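Local coordinates for protein ATP-dependent RNA helicase HrpB (Escherichia coli, PDB 6EUD) that hydrolyses ATP to ADP and phosphate as a bacterial DExH-box NTPase of the DEAH/RHA helicase group, with RNA helicase and single-stranded RNA binding activity, at residues P24-S29 with K154-S159; G35-L40 with L125-E130; I55-R60 with E100-G105; N66-L71 with V83-R88. All blocks are in the same frame, centred on the assembly; numbering follows the deposited sequence.

Contact 1. Residues P24-S29 with K154-S159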
loop_
_atom_site.group_PDB
_atom_site.type_symbol
_atom_site.label_atom_id
_atom_site.label_comp_id
_atom_site.label_asym_id
_atom_site.label_seq_id
_atom_site.Cartn_x
_atom_site.Cartn_y
_atom_site.Cartn_z
ATOM N N PRO A 24 1.018 6.399 -31.637
ATOM C CA PRO A 24 0.042 5.611 -30.875
ATOM C C PRO A 24 -0.418 6.306 -29.574
ATOM O O PRO A 24 -1.521 6.026 -29.097
ATOM C CB PRO A 24 0.803 4.313 -30.572
ATOM C CG PRO A 24 2.237 4.687 -30.631
ATOM C CD PRO A 24 2.338 5.745 -31.687
ATOM N N GLN A 25 0.402 7.189 -29.009
ATOM C CA GLN A 25 -0.040 7.979 -27.862
ATOM C C GLN A 25 0.244 9.469 -28.093
ATOM O O GLN A 25 1.291 9.846 -28.626
ATOM C CB GLN A 25 0.637 7.509 -26.567
ATOM C CG GLN A 25 0.413 6.056 -26.234
ATOM C CD GLN A 25 1.326 5.147 -27.038
ATOM O OE1 GLN A 25 2.442 5.529 -27.402
ATOM N NE2 GLN A 25 0.837 3.959 -27.364
ATOM N N VAL A 26 -0.704 10.310 -27.699
ATOM C CA VAL A 26 -0.519 11.749 -27.746
ATOM C C VAL A 26 -0.847 12.367 -26.393
ATOM O O VAL A 26 -1.924 12.140 -25.849
ATOM C CB VAL A 26 -1.395 12.396 -28.821
ATOM C CG1 VAL A 26 -1.298 13.906 -28.732
ATOM C CG2 VAL A 26 -0.974 11.917 -30.195
ATOM N N LEU A 27 0.087 13.142 -25.851
ATOM C CA LEU A 27 -0.122 13.816 -24.573
ATOM C C LEU A 27 -0.520 15.290 -24.760
ATOM O O LEU A 27 0.207 16.068 -25.387
ATOM C CB LEU A 27 1.142 13.703 -23.719
ATOM C CG LEU A 27 1.215 14.564 -22.453
ATOM C CD1 LEU A 27 0.020 14.321 -21.524
ATOM C CD2 LEU A 27 2.531 14.339 -21.714
ATOM N N LEU A 28 -1.685 15.666 -24.235
ATOM C CA LEU A 28 -2.152 17.050 -24.321
ATOM C C LEU A 28 -2.240 17.721 -22.954
ATOM O O LEU A 28 -2.842 17.197 -22.015
ATOM C CB LEU A 28 -3.520 17.136 -25.003
ATOM C CG LEU A 28 -4.163 18.531 -24.949
ATOM C CD1 LEU A 28 -3.492 19.533 -25.902
ATOM C CD2 LEU A 28 -5.649 18.463 -25.192
ATOM N N SER A 29 -1.629 18.895 -22.870
ATOM C CA SER A 29 -1.649 19.721 -21.677
ATOM C C SER A 29 -2.350 21.054 -21.982
ATOM O O SER A 29 -2.039 21.720 -22.969
ATOM C CB SER A 29 -0.222 19.939 -21.183
ATOM O OG SER A 29 -0.186 20.866 -20.124
ATOM N N LYS A 154 -5.665 4.758 -31.401
ATOM C CA LYS A 154 -4.935 5.941 -30.941
ATOM C C LYS A 154 -5.297 6.246 -29.497
ATOM O O LYS A 154 -6.266 5.696 -28.976
ATOM C CB LYS A 154 -5.237 7.145 -31.833
ATOM C CG LYS A 154 -4.904 6.922 -33.287
ATOM C CD LYS A 154 -5.337 8.101 -34.122
ATOM C CE LYS A 154 -5.099 7.845 -35.599
ATOM N NZ LYS A 154 -5.546 9.005 -36.425
ATOM N N LEU A 155 -4.540 7.138 -28.861
ATOM C CA LEU A 155 -4.718 7.398 -27.434
ATOM C C LEU A 155 -4.367 8.836 -27.044
ATOM O O LEU A 155 -3.213 9.268 -27.184
ATOM C CB LEU A 155 -3.871 6.405 -26.626
ATOM C CG LEU A 155 -4.045 6.350 -25.117
ATOM C CD1 LEU A 155 -5.483 6.016 -24.810
ATOM C CD2 LEU A 155 -3.107 5.322 -24.528
ATOM N N LEU A 156 -5.360 9.573 -26.547
ATOM C CA LEU A 156 -5.132 10.947 -26.112
ATOM C C LEU A 156 -5.181 11.128 -24.593
ATOM O O LEU A 156 -6.217 10.952 -23.952
ATOM C CB LEU A 156 -6.150 11.883 -26.757
ATOM C CG LEU A 156 -6.001 13.356 -26.358
ATOM C CD1 LEU A 156 -4.584 13.853 -26.644
ATOM C CD2 LEU A 156 -7.004 14.187 -27.118
ATOM N N ILE A 157 -4.057 11.516 -24.016
ATOM C CA ILE A 157 -4.019 11.754 -22.585
ATOM C C ILE A 157 -4.018 13.252 -22.318
ATOM O O ILE A 157 -3.115 13.974 -22.751
ATOM C CB ILE A 157 -2.797 11.077 -21.950
ATOM C CG1 ILE A 157 -2.834 9.586 -22.278
ATOM C CG2 ILE A 157 -2.768 11.303 -20.443
ATOM C CD1 ILE A 157 -1.640 8.822 -21.806
ATOM N N MET A 158 -5.053 13.714 -21.623
ATOM C CA MET A 158 -5.220 15.133 -21.335
ATOM C C MET A 158 -4.923 15.434 -19.881
ATOM O O MET A 158 -5.535 14.878 -18.967
ATOM C CB MET A 158 -6.637 15.600 -21.652
ATOM C CG MET A 158 -7.041 15.550 -23.118
ATOM S SD MET A 158 -8.710 16.209 -23.282
ATOM C CE MET A 158 -8.975 16.042 -25.032
ATOM N N SER A 159 -3.988 16.344 -19.681
ATOM C CA SER A 159 -3.617 16.790 -18.360
ATOM C C SER A 159 -3.829 18.305 -18.281
ATOM O O SER A 159 -3.653 19.019 -19.274
ATOM C CB SER A 159 -2.170 16.404 -18.079
ATOM O OG SER A 159 -1.721 16.867 -16.823
#

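Contact 2. Residues G35-L40 with L125-E130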
loop_
_atom_site.group_PDB
_atom_site.type_symbol
_atom_site.label_atom_id
_atom_site.label_comp_id
_atom_site.label_asym_id
_atom_site.label_seq_id
_atom_site.Cartn_x
_atom_site.Cartn_y
_atom_site.Cartn_z
ATOM N N GLY A 35 -11.472 24.472 -22.508
ATOM C CA GLY A 35 -12.431 23.764 -23.333
ATOM C C GLY A 35 -11.905 22.449 -23.871
ATOM O O GLY A 35 -12.455 21.898 -24.826
ATOM N N LYS A 36 -10.839 21.938 -23.261
ATOM C CA LYS A 36 -10.237 20.688 -23.721
ATOM C C LYS A 36 -11.221 19.527 -23.586
ATOM O O LYS A 36 -11.140 18.546 -24.320
ATOM C CB LYS A 36 -8.949 20.384 -22.950
ATOM C CG LYS A 36 -9.131 20.259 -21.444
ATOM C CD LYS A 36 -7.832 19.848 -20.756
ATOM C CE LYS A 36 -7.964 19.909 -19.240
ATOM N NZ LYS A 36 -9.060 19.038 -18.764
ATOM N N SER A 37 -12.160 19.667 -22.653
ATOM C CA SER A 37 -13.170 18.651 -22.382
ATOM C C SER A 37 -14.494 18.951 -23.096
ATOM O O SER A 37 -15.148 18.053 -23.642
ATOM C CB SER A 37 -13.413 18.546 -20.872
ATOM O OG SER A 37 -12.193 18.571 -20.154
ATOM N N THR A 38 -14.877 20.225 -23.083
ATOM C CA THR A 38 -16.187 20.654 -23.553
ATOM C C THR A 38 -16.175 21.119 -25.006
ATOM O O THR A 38 -17.134 21.727 -25.489
ATOM C CB THR A 38 -16.732 21.790 -22.670
ATOM O OG1 THR A 38 -15.737 22.815 -22.538
ATOM C CG2 THR A 38 -17.093 21.258 -21.291
ATOM N N TRP A 39 -15.088 20.835 -25.708
ATOM C CA TRP A 39 -15.011 21.214 -27.104
ATOM C C TRP A 39 -14.235 20.186 -27.887
ATOM O O TRP A 39 -14.796 19.513 -28.745
ATOM C CB TRP A 39 -14.366 22.591 -27.262
ATOM C CG TRP A 39 -14.525 23.167 -28.630
ATOM C CD1 TRP A 39 -15.656 23.719 -29.148
ATOM C CD2 TRP A 39 -13.523 23.268 -29.650
ATOM N NE1 TRP A 39 -15.427 24.151 -30.429
ATOM C CE2 TRP A 39 -14.124 23.892 -30.762
ATOM C CE3 TRP A 39 -12.176 22.893 -29.735
ATOM C CZ2 TRP A 39 -13.425 24.148 -31.949
ATOM C CZ3 TRP A 39 -11.482 23.154 -30.921
ATOM C CH2 TRP A 39 -12.110 23.771 -32.006
ATOM N N LEU A 40 -12.953 20.049 -27.560
ATOM C CA LEU A 40 -12.008 19.254 -28.351
ATOM C C LEU A 40 -12.480 17.859 -28.839
ATOM O O LEU A 40 -12.137 17.461 -29.957
ATOM C CB LEU A 40 -10.702 19.097 -27.565
ATOM C CG LEU A 40 -9.518 18.504 -28.333
ATOM C CD1 LEU A 40 -9.360 19.135 -29.716
ATOM C CD2 LEU A 40 -8.248 18.668 -27.534
ATOM N N LEU A 125 -8.168 9.948 -22.070
ATOM C CA LEU A 125 -8.102 9.923 -20.614
ATOM C C LEU A 125 -8.004 11.344 -20.072
ATOM O O LEU A 125 -6.935 11.960 -20.101
ATOM C CB LEU A 125 -6.908 9.096 -20.135
ATOM C CG LEU A 125 -6.795 7.659 -20.643
ATOM C CD1 LEU A 125 -5.553 7.007 -20.087
ATOM C CD2 LEU A 125 -8.024 6.877 -20.257
ATOM N N ASP A 126 -9.120 11.857 -19.564
ATOM C CA ASP A 126 -9.187 13.246 -19.153
ATOM C C ASP A 126 -8.799 13.426 -17.683
ATOM O O ASP A 126 -8.872 12.485 -16.903
ATOM C CB ASP A 126 -10.593 13.795 -19.424
ATOM C CG ASP A 126 -10.625 15.303 -19.485
ATOM O OD1 ASP A 126 -11.692 15.879 -19.203
ATOM O OD2 ASP A 126 -9.581 15.916 -19.805
ATOM N N GLU A 127 -8.391 14.643 -17.327
ATOM C CA GLU A 127 -7.942 14.985 -15.977
ATOM C C GLU A 127 -6.902 13.989 -15.473
ATOM O O GLU A 127 -6.951 13.556 -14.329
ATOM C CB GLU A 127 -9.133 15.056 -15.017
ATOM C CG GLU A 127 -10.312 15.852 -15.571
ATOM C CD GLU A 127 -9.979 17.319 -15.848
ATOM O OE1 GLU A 127 -9.175 17.912 -15.097
ATOM O OE2 GLU A 127 -10.520 17.882 -16.824
ATOM N N PHE A 128 -5.951 13.640 -16.334
ATOM C CA PHE A 128 -4.970 12.610 -15.998
ATOM C C PHE A 128 -4.027 13.008 -14.855
ATOM O O PHE A 128 -3.476 12.154 -14.167
ATOM C CB PHE A 128 -4.127 12.235 -17.221
ATOM C CG PHE A 128 -3.296 11.005 -17.002
ATOM C CD1 PHE A 128 -1.965 11.101 -16.628
ATOM C CD2 PHE A 128 -3.867 9.743 -17.126
ATOM C CE1 PHE A 128 -1.213 9.958 -16.388
ATOM C CE2 PHE A 128 -3.118 8.602 -16.895
ATOM C CZ PHE A 128 -1.784 8.722 -16.522
ATOM N N HIS A 129 -3.840 14.305 -14.667
ATOM C CA HIS A 129 -2.962 14.820 -13.629
ATOM C C HIS A 129 -3.404 14.422 -12.214
ATOM O O HIS A 129 -2.617 14.516 -11.275
ATOM C CB HIS A 129 -2.903 16.332 -13.726
ATOM C CG HIS A 129 -4.244 16.967 -13.599
ATOM N ND1 HIS A 129 -5.086 17.144 -14.676
ATOM C CD2 HIS A 129 -4.915 17.418 -12.514
ATOM C CE1 HIS A 129 -6.212 17.696 -14.260
ATOM N NE2 HIS A 129 -6.131 17.877 -12.953
ATOM N N GLU A 130 -4.659 13.997 -12.065
ATOM C CA GLU A 130 -5.203 13.614 -10.756
ATOM C C GLU A 130 -4.686 12.256 -10.328
ATOM O O GLU A 130 -4.783 11.878 -9.168
ATOM C CB GLU A 130 -6.733 13.614 -10.774
ATOM C CG GLU A 130 -7.344 15.015 -10.867
ATOM C CD GLU A 130 -8.864 15.013 -10.770
ATOM O OE1 GLU A 130 -9.422 15.946 -10.162
ATOM O OE2 GLU A 130 -9.503 14.090 -11.307
#

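Contact 3. Residues I55-R60 with E100-G105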
loop_
_atom_site.group_PDB
_atom_site.type_symbol
_atom_site.label_atom_id
_atom_site.label_comp_id
_atom_site.label_asym_id
_atom_site.label_seq_id
_atom_site.Cartn_x
_atom_site.Cartn_y
_atom_site.Cartn_z
ATOM N N ILE A 55 -13.784 7.153 -26.832
ATOM C CA ILE A 55 -14.176 7.046 -25.431
ATOM C C ILE A 55 -13.504 8.135 -24.602
ATOM O O ILE A 55 -12.297 8.374 -24.735
ATOM C CB ILE A 55 -13.820 5.682 -24.832
ATOM C CG1 ILE A 55 -14.266 4.536 -25.746
ATOM C CG2 ILE A 55 -14.459 5.539 -23.461
ATOM C CD1 ILE A 55 -15.759 4.376 -25.856
ATOM N N LEU A 56 -14.293 8.792 -23.752
ATOM C CA LEU A 56 -13.791 9.864 -22.902
ATOM C C LEU A 56 -13.999 9.539 -21.429
ATOM O O LEU A 56 -15.120 9.673 -20.910
ATOM C CB LEU A 56 -14.478 11.184 -23.245
ATOM C CG LEU A 56 -14.044 12.408 -22.440
ATOM C CD1 LEU A 56 -12.556 12.666 -22.628
ATOM C CD2 LEU A 56 -14.856 13.620 -22.841
ATOM N N LEU A 57 -12.916 9.113 -20.766
ATOM C CA LEU A 57 -12.939 8.776 -19.338
ATOM C C LEU A 57 -12.903 10.028 -18.485
ATOM O O LEU A 57 -12.070 10.903 -18.707
ATOM C CB LEU A 57 -11.758 7.871 -18.959
ATOM C CG LEU A 57 -11.625 7.554 -17.457
ATOM C CD1 LEU A 57 -12.825 6.758 -16.970
ATOM C CD2 LEU A 57 -10.329 6.811 -17.126
ATOM N N GLU A 58 -13.802 10.105 -17.508
ATOM C CA GLU A 58 -13.807 11.204 -16.549
ATOM C C GLU A 58 -13.663 10.645 -15.135
ATOM O O GLU A 58 -14.180 9.579 -14.842
ATOM C CB GLU A 58 -15.088 12.030 -16.691
ATOM C CG GLU A 58 -15.257 12.694 -18.061
ATOM C CD GLU A 58 -14.242 13.801 -18.315
ATOM O OE1 GLU A 58 -13.759 14.394 -17.327
ATOM O OE2 GLU A 58 -13.935 14.084 -19.499
ATOM N N PRO A 59 -12.963 11.372 -14.251
ATOM C CA PRO A 59 -12.587 10.835 -12.934
ATOM C C PRO A 59 -13.770 10.604 -12.003
ATOM O O PRO A 59 -13.750 9.643 -11.254
ATOM C CB PRO A 59 -11.673 11.915 -12.366
ATOM C CG PRO A 59 -12.161 13.191 -13.023
ATOM C CD PRO A 59 -12.609 12.797 -14.399
ATOM N N ARG A 60 -14.777 11.465 -12.025
ATOM C CA ARG A 60 -15.951 11.231 -11.187
ATOM C C ARG A 60 -17.244 11.345 -11.962
ATOM O O ARG A 60 -17.261 11.836 -13.091
ATOM C CB ARG A 60 -15.990 12.201 -10.014
ATOM C CG ARG A 60 -14.958 11.918 -8.941
ATOM C CD ARG A 60 -14.662 13.196 -8.181
ATOM N NE ARG A 60 -14.306 14.268 -9.108
ATOM C CZ ARG A 60 -13.060 14.548 -9.477
ATOM N NH1 ARG A 60 -12.049 13.843 -8.984
ATOM N NH2 ARG A 60 -12.823 15.535 -10.331
ATOM N N GLU A 100 -18.565 8.408 -26.347
ATOM C CA GLU A 100 -19.100 8.028 -25.049
ATOM C C GLU A 100 -18.235 8.612 -23.930
ATOM O O GLU A 100 -17.006 8.586 -24.004
ATOM C CB GLU A 100 -19.200 6.503 -24.943
ATOM C CG GLU A 100 -20.163 5.892 -25.955
ATOM C CD GLU A 100 -20.279 4.373 -25.849
ATOM O OE1 GLU A 100 -19.493 3.761 -25.098
ATOM O OE2 GLU A 100 -21.161 3.786 -26.520
ATOM N N VAL A 101 -18.888 9.161 -22.909
ATOM C CA VAL A 101 -18.193 9.758 -21.774
ATOM C C VAL A 101 -18.415 8.895 -20.541
ATOM O O VAL A 101 -19.462 8.967 -19.909
ATOM C CB VAL A 101 -18.671 11.200 -21.487
ATOM C CG1 VAL A 101 -17.812 11.840 -20.404
ATOM C CG2 VAL A 101 -18.639 12.043 -22.760
ATOM N N VAL A 102 -17.414 8.091 -20.199
ATOM C CA VAL A 102 -17.566 7.072 -19.168
ATOM C C VAL A 102 -16.860 7.441 -17.863
ATOM O O VAL A 102 -16.004 8.329 -17.839
ATOM C CB VAL A 102 -17.029 5.717 -19.671
ATOM C CG1 VAL A 102 -17.715 5.335 -20.976
ATOM C CG2 VAL A 102 -15.519 5.777 -19.869
ATOM N N THR A 103 -17.232 6.750 -16.786
ATOM C CA THR A 103 -16.630 6.933 -15.465
ATOM C C THR A 103 -16.962 5.790 -14.514
ATOM O O THR A 103 -17.685 4.868 -14.875
ATOM C CB THR A 103 -17.100 8.210 -14.795
ATOM O OG1 THR A 103 -16.456 8.335 -13.519
ATOM C CG2 THR A 103 -18.607 8.147 -14.583
ATOM N N GLU A 104 -16.446 5.875 -13.290
ATOM C CA GLU A 104 -16.713 4.888 -12.241
ATOM C C GLU A 104 -16.385 3.439 -12.632
ATOM O O GLU A 104 -17.185 2.530 -12.380
ATOM C CB GLU A 104 -18.177 4.968 -11.808
ATOM C CG GLU A 104 -18.523 6.257 -11.106
ATOM C CD GLU A 104 -19.988 6.352 -10.742
ATOM O OE1 GLU A 104 -20.272 6.858 -9.641
ATOM O OE2 GLU A 104 -20.849 5.927 -11.546
ATOM N N GLY A 105 -15.217 3.236 -13.240
ATOM C CA GLY A 105 -14.747 1.906 -13.592
ATOM C C GLY A 105 -15.346 1.334 -14.862
ATOM O O GLY A 105 -15.022 0.204 -15.233
#

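Contact 4. Residues N66-L71 with V83-R88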
loop_
_atom_site.group_PDB
_atom_site.type_symbol
_atom_site.label_atom_id
_atom_site.label_comp_id
_atom_site.label_asym_id
_atom_site.label_seq_id
_atom_site.Cartn_x
_atom_site.Cartn_y
_atom_site.Cartn_z
ATOM N N ASN A 66 -21.292 16.463 -16.852
ATOM C CA ASN A 66 -21.080 17.842 -17.269
ATOM C C ASN A 66 -20.523 17.898 -18.685
ATOM O O ASN A 66 -21.012 18.650 -19.524
ATOM C CB ASN A 66 -20.143 18.566 -16.304
ATOM C CG ASN A 66 -20.878 19.163 -15.135
ATOM O OD1 ASN A 66 -22.076 19.429 -15.220
ATOM N ND2 ASN A 66 -20.173 19.370 -14.031
ATOM N N VAL A 67 -19.508 17.079 -18.946
ATOM C CA VAL A 67 -18.864 17.039 -20.257
ATOM C C VAL A 67 -19.798 16.545 -21.370
ATOM O O VAL A 67 -19.869 17.154 -22.438
ATOM C CB VAL A 67 -17.610 16.146 -20.210
ATOM C CG1 VAL A 67 -16.859 16.214 -21.524
ATOM C CG2 VAL A 67 -16.720 16.579 -19.070
ATOM N N ALA A 68 -20.505 15.446 -21.108
ATOM C CA ALA A 68 -21.420 14.823 -22.072
ATOM C C ALA A 68 -22.625 15.696 -22.410
ATOM O O ALA A 68 -23.038 15.761 -23.565
ATOM C CB ALA A 68 -21.897 13.482 -21.547
ATOM N N GLN A 69 -23.193 16.348 -21.398
ATOM C CA GLN A 69 -24.350 17.221 -21.599
ATOM C C GLN A 69 -23.954 18.545 -22.270
ATOM O O GLN A 69 -24.661 19.041 -23.151
ATOM C CB GLN A 69 -25.056 17.492 -20.263
ATOM C CG GLN A 69 -26.274 18.399 -20.370
ATOM C CD GLN A 69 -25.925 19.871 -20.238
ATOM O OE1 GLN A 69 -24.825 20.226 -19.808
ATOM N NE2 GLN A 69 -26.857 20.738 -20.621
ATOM N N ARG A 70 -22.827 19.110 -21.846
ATOM C CA ARG A 70 -22.367 20.384 -22.385
ATOM C C ARG A 70 -21.901 20.253 -23.823
ATOM O O ARG A 70 -22.134 21.143 -24.638
ATOM C CB ARG A 70 -21.240 20.963 -21.530
ATOM C CG ARG A 70 -21.710 21.566 -20.218
ATOM C CD ARG A 70 -20.931 22.827 -19.899
ATOM N NE ARG A 70 -20.665 23.607 -21.107
ATOM C CZ ARG A 70 -21.565 24.365 -21.727
ATOM N NH1 ARG A 70 -22.806 24.447 -21.264
ATOM N NH2 ARG A 70 -21.226 25.038 -22.818
ATOM N N LEU A 71 -21.239 19.143 -24.129
ATOM C CA LEU A 71 -20.725 18.893 -25.471
ATOM C C LEU A 71 -21.859 18.539 -26.435
ATOM O O LEU A 71 -21.722 18.680 -27.655
ATOM C CB LEU A 71 -19.674 17.778 -25.427
ATOM C CG LEU A 71 -18.837 17.460 -26.666
ATOM C CD1 LEU A 71 -17.427 18.021 -26.523
ATOM C CD2 LEU A 71 -18.767 15.964 -26.864
ATOM N N VAL A 83 -23.480 12.025 -28.633
ATOM C CA VAL A 83 -22.589 12.107 -27.483
ATOM C C VAL A 83 -23.327 11.403 -26.375
ATOM O O VAL A 83 -24.458 11.773 -26.050
ATOM C CB VAL A 83 -22.246 13.552 -27.057
ATOM C CG1 VAL A 83 -21.387 13.546 -25.786
ATOM C CG2 VAL A 83 -21.567 14.309 -28.192
ATOM N N GLY A 84 -22.712 10.362 -25.833
ATOM C CA GLY A 84 -23.337 9.591 -24.786
ATOM C C GLY A 84 -22.453 9.492 -23.561
ATOM O O GLY A 84 -21.320 9.984 -23.552
ATOM N N TYR A 85 -22.983 8.859 -22.519
ATOM C CA TYR A 85 -22.244 8.647 -21.284
ATOM C C TYR A 85 -22.612 7.282 -20.677
ATOM O O TYR A 85 -23.683 6.739 -20.966
ATOM C CB TYR A 85 -22.507 9.792 -20.282
ATOM C CG TYR A 85 -23.933 9.888 -19.768
ATOM C CD1 TYR A 85 -24.374 9.086 -18.717
ATOM C CD2 TYR A 85 -24.836 10.781 -20.326
ATOM C CE1 TYR A 85 -25.671 9.163 -18.249
ATOM C CE2 TYR A 85 -26.139 10.868 -19.859
ATOM C CZ TYR A 85 -26.552 10.056 -18.821
ATOM O OH TYR A 85 -27.845 10.126 -18.348
ATOM N N ARG A 86 -21.714 6.733 -19.855
ATOM C CA ARG A 86 -21.974 5.507 -19.093
ATOM C C ARG A 86 -21.471 5.658 -17.656
ATOM O O ARG A 86 -20.389 6.205 -17.428
ATOM C CB ARG A 86 -21.299 4.299 -19.744
ATOM C CG ARG A 86 -21.811 3.949 -21.112
ATOM C CD ARG A 86 -21.027 2.793 -21.692
ATOM N NE ARG A 86 -21.359 2.593 -23.094
ATOM C CZ ARG A 86 -22.365 1.836 -23.513
ATOM N NH1 ARG A 86 -23.123 1.212 -22.626
ATOM N NH2 ARG A 86 -22.614 1.711 -24.810
ATOM N N MET A 87 -22.241 5.164 -16.690
ATOM C CA MET A 87 -21.841 5.231 -15.285
ATOM C C MET A 87 -21.991 3.869 -14.598
ATOM O O MET A 87 -22.356 2.879 -15.239
ATOM C CB MET A 87 -22.661 6.297 -14.551
ATOM C CG MET A 87 -22.299 7.735 -14.908
ATOM S SD MET A 87 -23.710 8.775 -15.356
ATOM C CE MET A 87 -24.819 8.482 -13.981
ATOM N N ARG A 88 -21.716 3.819 -13.296
ATOM C CA ARG A 88 -21.805 2.567 -12.544
ATOM C C ARG A 88 -23.238 2.040 -12.425
ATOM O O ARG A 88 -23.451 0.836 -12.285
ATOM C CB ARG A 88 -21.205 2.735 -11.143
ATOM C CG ARG A 88 -21.092 1.427 -10.364
ATOM C CD ARG A 88 -20.150 1.543 -9.179
ATOM N NE ARG A 88 -20.839 1.973 -7.968
ATOM C CZ ARG A 88 -20.261 2.067 -6.772
ATOM N NH1 ARG A 88 -18.977 1.761 -6.628
ATOM N NH2 ARG A 88 -20.970 2.471 -5.722
#

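Contact 1. Residues P24-S29 with K154-S159
Val26 and Leu28 pair with the strand 154-159 through four backbone hydrogen bonds, and the two strands run parallel. Val26 N donates to Leu155 O at 2.8 Å, and Val26 O accepts from Ile157 N. Leu28 repeats the pattern two residues on: its N donates to Ile157 O and its O accepts from Ser159 N, both at 2.7 Å. All four bonds are nearly straight. CA-H...O contacts accompany them; Met158 CA sits 3.2 Å from Leu28 O.

The apolar contacts fall on both faces of the sheet. On the face of Val26, Leu28, Leu156 and Met158, the CD1 methyl of Leu156 reaches across the gap. It lies 3.8 Å from Leu28 CB and also touches Val26 CG1. Leu156 has CG anti to the backbone N (chi1 180°), which carries this branch toward the other strand. Leu28 and Met158 lie side by side and point the same way, with Leu28 CD2 3.8 Å from Met158 CG. Helix 40-45 packs on this face through Leu40 and Leu44. On the other face Leu27 CD1 meets Ile157 CG2 at 4.2 Å, and Leu139 of helix 133-145 covers Ile157.

Polar ends look elsewhere. Ser29 OG bonds to Leu162 O, and Lys154 NZ forms a salt bridge with Asp21. This is a parallel pair within the sheet of a RecA-like P-loop NTPase domain, one strand in from its 176-178 edge.

Contact 2. Residues G35-L40 with L125-E130
Lys36 and Ser37 of the P-loop (Walker A) meet Asp126 and Glu127 of the DEFH box, the Walker B element of this DExH protein. The lysine spans most of the gap. Its CB starts toward the other segment, with CG in the crowded position between the backbone N and the carbonyl carbon (chi1 59°). CG and CD continue extended, and the chain bends only at the last torsion. CE comes 4.1 Å from Glu127 OE2. NZ then makes a short salt bridge to the same Glu127 OE2, at 2.7 Å, and a longer one to Asp126 OD2, at 3.3 Å, whose hydrogen bond is weak. One ammonium group thus lies against two carboxylates.

Ser37 takes the other oxygen of Asp126, so both arms of this carboxylate are engaged. With an alanine at Asp126, Ser37 OG would probably lose this acceptor and Lys36 would keep Glu127 as its one carboxylate partner in the network.

The P-loop residues are predicted to bind ATP, and in P-loop NTPases this lysine contacts the nucleotide phosphates. Its pairing with two carboxylates here would be consistent with a site without nucleotide. Outside the pair, His129 NE2 bonds to Thr280 OG1. Ser37 OG donates to Asp126 OD1 at 2.9 Å from the syn side, 19° out of the carboxylate plane.

Contact 3. Residues I55-R60 with E100-G105
Leu56 is held between Glu100 and Val102 by backbone hydrogen bonds, as expected of two parallel strands. Leu56 N donates to Glu100 O at 2.7 Å, and Glu58 N donates to Val102 O in the same nearly straight way. Val102 N to Leu56 O is more bent, at 2.9 Å with an N-H...O angle of 137°, and its donor sits above the carbonyl plane.

A side-chain bond continues the pairing past the strands. Thr103 OG1, anti to its own backbone nitrogen (chi1 -179°), donates to Glu58 O at 2.9 Å, tilted 35° from the carbonyl plane. A valine at Thr103 would probably leave Glu58 O without this donor and loosen the tie where the two strands give way to loops.

The apolar contacts lie on both faces. On one, Ile55 CG2 meets Val102 CG2 at 3.8 Å, and Leu57 crosses Val102 at about a right angle. Leu107 and Met110 of helix 106-113 cover this face. On the other, Val101 CG1 lies 3.6 Å from Glu58 CG, and Leu56 runs beside Val101. Val67 of helix 61-74 packs there on Leu56 and Glu58.

The charged ends have neighbours outside the pair. Glu100 OE1 forms a salt bridge with Arg86. Glu58 OE2 lies close to Asp126 OD1, two like-charged carboxylates side by side. Apolar side chains thus fill both faces, while the ends carry polar groups: Glu100 at one, and at the other Thr103 and Glu58, whose carboxylate approaches the P-loop serine Ser37.

Contact 4. Residues N66-L71 with V83-R88
Val83 and Tyr85 of the strand 83-87 receive Leu71 and Ala68 of helix 61-74, which lies on the sheet of the RecA-like ATPase domain. The local helix and strand axes approach to 7.8 Å and run nearly antiparallel, at 164°. The first shell is apolar. Leu71 CD2 meets both methyls of Val83, CG2 at 3.5 Å and CG1 at 3.7 Å, and the two side chains cross at about a right angle. Ala68 sits about one helical turn earlier. Its small methyl is consistent with the close approach of the helix. The Tyr85 ring meets this methyl obliquely. Val83 CG1, anti to the backbone N (chi1 176°), also rests against the Ala68 carbonyl oxygen.

Further out, the strand 99-102 supports both sides: Leu99 touches Leu71 and Val83, and Val101 touches Ala68. Leu42 of helix 40-45 closes over Leu71 and Val83. The strand is held in the sheet by backbone bonds between Gly84 and both Leu99 and Val101. On its other side Tyr85 pairs through the backbone with Cys92. Within the helix, Leu71 N bonds to Val67 O at 2.9 Å. Ala68 CB stands 3.9 Å from Tyr85 CB.

How the contacts relate
All four contacts lie in the N-terminal RecA-like ATPase domain. Contacts 1, 3 and 4 reach one mixed sheet, and contact 2 sits at the loops that follow two of its strands. Strands 83-87, 99-102, 53-57, 120-125, 154-159 and 26-29 follow one another across it. The contacts are nested along the chain: contact 4 inside contact 3, contact 3 inside contact 2, contact 2 inside contact 1. Centres are about 8 Å apart for contacts 3 and 4 and about 20 Å for contacts 1 and 4. Contact 2, which holds part of the predicted ATP site, touches the other three and sits directly against the sheet and helix 61-74.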